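Local coordinates for protein quinoline 2-oxidoreductase medium subunit (Pseudomonas putida, PDB 1T3Q) that is the FAD-carrying medium subunit of a molybdenum hydroxylase that oxidises quinoline, and probably passes electrons through its flavin, at residues L93-A98 / H177-E182. Residues are numbered along the deposited sequence; the frame is centred on the assembly and turned at random.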
loop_
_atom_site.group_PDB
_atom_site.type_symbol
_atom_site.label_atom_id
_atom_site.label_comp_id
_atom_site.label_asym_id
_atom_site.label_seq_id
_atom_site.Cartn_x
_atom_site.Cartn_y
_atom_site.Cartn_z
ATOM N N LEU C 93 37.353 -21.629 35.729
ATOM C CA LEU C 93 36.982 -20.552 34.813
ATOM C C LEU C 93 35.718 -20.884 34.017
ATOM O O LEU C 93 34.753 -20.124 34.028
ATOM C CB LEU C 93 38.136 -20.242 33.851
ATOM C CG LEU C 93 38.418 -18.766 33.551
ATOM C CD1 LEU C 93 39.407 -18.672 32.401
ATOM C CD2 LEU C 93 37.143 -18.032 33.201
ATOM N N PRO C 94 35.705 -22.025 33.309
ATOM C CA PRO C 94 34.484 -22.328 32.557
ATOM C C PRO C 94 33.254 -22.558 33.441
ATOM O O PRO C 94 32.128 -22.312 33.014
ATOM C CB PRO C 94 34.876 -23.558 31.726
ATOM C CG PRO C 94 35.998 -24.172 32.493
ATOM C CD PRO C 94 36.779 -22.978 32.979
ATOM N N LYS C 95 33.457 -23.015 34.672
ATOM C CA LYS C 95 32.315 -23.241 35.552
ATOM C C LYS C 95 31.704 -21.912 35.997
ATOM O O LYS C 95 30.494 -21.811 36.226
ATOM C CB LYS C 95 32.724 -24.086 36.762
ATOM C CG LYS C 95 33.148 -25.498 36.371
ATOM C CD LYS C 95 33.077 -26.476 37.530
ATOM C CE LYS C 95 34.060 -26.133 38.626
ATOM N NZ LYS C 95 34.054 -27.190 39.676
ATOM N N VAL C 96 32.543 -20.888 36.105
ATOM C CA VAL C 96 32.080 -19.564 36.503
ATOM C C VAL C 96 31.374 -18.893 35.323
ATOM O O VAL C 96 30.345 -18.235 35.490
ATOM C CB VAL C 96 33.260 -18.667 36.955
ATOM C CG1 VAL C 96 32.772 -17.241 37.196
ATOM C CG2 VAL C 96 33.885 -19.228 38.233
ATOM N N LEU C 97 31.930 -19.080 34.130
ATOM C CA LEU C 97 31.377 -18.491 32.916
ATOM C C LEU C 97 29.973 -18.982 32.577
ATOM O O LEU C 97 29.254 -18.332 31.818
ATOM C CB LEU C 97 32.324 -18.744 31.743
ATOM C CG LEU C 97 33.619 -17.926 31.800
ATOM C CD1 LEU C 97 34.644 -18.492 30.834
ATOM C CD2 LEU C 97 33.311 -16.473 31.473
ATOM N N ALA C 98 29.579 -20.122 33.135
ATOM C CA ALA C 98 28.247 -20.656 32.885
ATOM C C ALA C 98 27.190 -19.714 33.467
ATOM O O ALA C 98 26.040 -19.699 33.025
ATOM C CB ALA C 98 28.110 -22.042 33.510
ATOM N N HIS C 177 41.554 -26.320 45.377
ATOM C CA HIS C 177 40.431 -26.824 44.602
ATOM C C HIS C 177 39.303 -25.803 44.751
ATOM O O HIS C 177 38.824 -25.554 45.858
ATOM C CB HIS C 177 39.963 -28.181 45.117
ATOM C CG HIS C 177 38.711 -28.662 44.455
ATOM N ND1 HIS C 177 37.457 -28.275 44.872
ATOM C CD2 HIS C 177 38.523 -29.442 43.364
ATOM C CE1 HIS C 177 36.550 -28.795 44.065
ATOM N NE2 HIS C 177 37.170 -29.506 43.141
ATOM N N TRP C 178 38.885 -25.225 43.629
ATOM C CA TRP C 178 37.850 -24.196 43.625
ATOM C C TRP C 178 36.434 -24.603 43.238
ATOM O O TRP C 178 36.219 -25.481 42.400
ATOM C CB TRP C 178 38.254 -23.053 42.693
ATOM C CG TRP C 178 39.412 -22.242 43.149
ATOM C CD1 TRP C 178 40.720 -22.383 42.774
ATOM C CD2 TRP C 178 39.368 -21.134 44.049
ATOM N NE1 TRP C 178 41.492 -21.422 43.386
ATOM C CE2 TRP C 178 40.687 -20.643 44.174
ATOM C CE3 TRP C 178 38.339 -20.505 44.763
ATOM C CZ2 TRP C 178 41.006 -19.549 44.988
ATOM C CZ3 TRP C 178 38.657 -19.415 45.573
ATOM C CH2 TRP C 178 39.981 -18.951 45.677
ATOM N N GLU C 179 35.471 -23.926 43.854
ATOM C CA GLU C 179 34.057 -24.115 43.569
ATOM C C GLU C 179 33.468 -22.714 43.648
ATOM O O GLU C 179 33.915 -21.890 44.450
ATOM C CB GLU C 179 33.391 -25.050 44.586
ATOM C CG GLU C 179 33.857 -26.500 44.481
ATOM C CD GLU C 179 33.520 -27.150 43.142
ATOM O OE1 GLU C 179 33.989 -28.283 42.896
ATOM O OE2 GLU C 179 32.785 -26.543 42.336
ATOM N N PHE C 180 32.477 -22.443 42.807
ATOM C CA PHE C 180 31.858 -21.126 42.753
ATOM C C PHE C 180 30.342 -21.229 42.695
ATOM O O PHE C 180 29.792 -22.222 42.222
ATOM C CB PHE C 180 32.366 -20.387 41.507
ATOM C CG PHE C 180 31.630 -19.111 41.200
ATOM C CD1 PHE C 180 32.068 -17.894 41.716
ATOM C CD2 PHE C 180 30.502 -19.124 40.383
ATOM C CE1 PHE C 180 31.394 -16.705 41.422
ATOM C CE2 PHE C 180 29.818 -17.941 40.081
ATOM C CZ PHE C 180 30.266 -16.729 40.600
ATOM N N ASP C 181 29.673 -20.189 43.177
ATOM C CA ASP C 181 28.223 -20.142 43.150
ATOM C C ASP C 181 27.789 -18.702 43.369
ATOM O O ASP C 181 28.581 -17.868 43.793
ATOM C CB ASP C 181 27.633 -21.041 44.235
ATOM C CG ASP C 181 26.194 -21.422 43.953
ATOM O OD1 ASP C 181 25.596 -22.112 44.802
ATOM O OD2 ASP C 181 25.660 -21.041 42.886
ATOM N N GLU C 182 26.532 -18.408 43.067
ATOM C CA GLU C 182 26.020 -17.058 43.233
ATOM C C GLU C 182 24.504 -17.092 43.343
ATOM O O GLU C 182 23.880 -18.120 43.097
ATOM C CB GLU C 182 26.428 -16.193 42.036
ATOM C CG GLU C 182 25.674 -16.511 40.742
ATOM C CD GLU C 182 26.188 -15.716 39.556
ATOM O OE1 GLU C 182 25.422 -15.510 38.588
ATOM O OE2 GLU C 182 27.366 -15.306 39.585
HETATM O O HOH W 1 37.227 -26.307 39.841
#
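V96 lays both methyls over one face of the F180 ring, and this is the tight half of the contact. CG1 stands over the ring centre, 4.1 Å above its plane; CG2 makes a CH-pi contact over the CG end, 3.7 Å from CG of F180. The ring is carried toward the helix because its CG is anti to the backbone N (chi1 170°). Valine's two short methyls can both sit on a flat ring, and V96 also packs on L127 and FAD-binding E123; F180 meets F126 and H99 as well. Segment 93-98, on helix 92-97, belongs to the FAD-binding domain; strand 177-183, at the edge of its antiparallel sheet within this chain, belongs to the C-terminal domain. The axes of the helical and strand segments come within 8.5 Å, nearly parallel at 6°. Toward solvent, long flexible chains let opposite charges meet: K95 NZ reaches OE2 of E179 at 3.0 Å in a salt bridge, 38° out of the carboxylate plane, and E179 bends mid-chain to meet it. Replacing E179 by an alanine is likely to leave the K95 ammonium without its carboxylate mate. A water donates to W178 O (2.9 Å) and weakly accepts from K95 NZ.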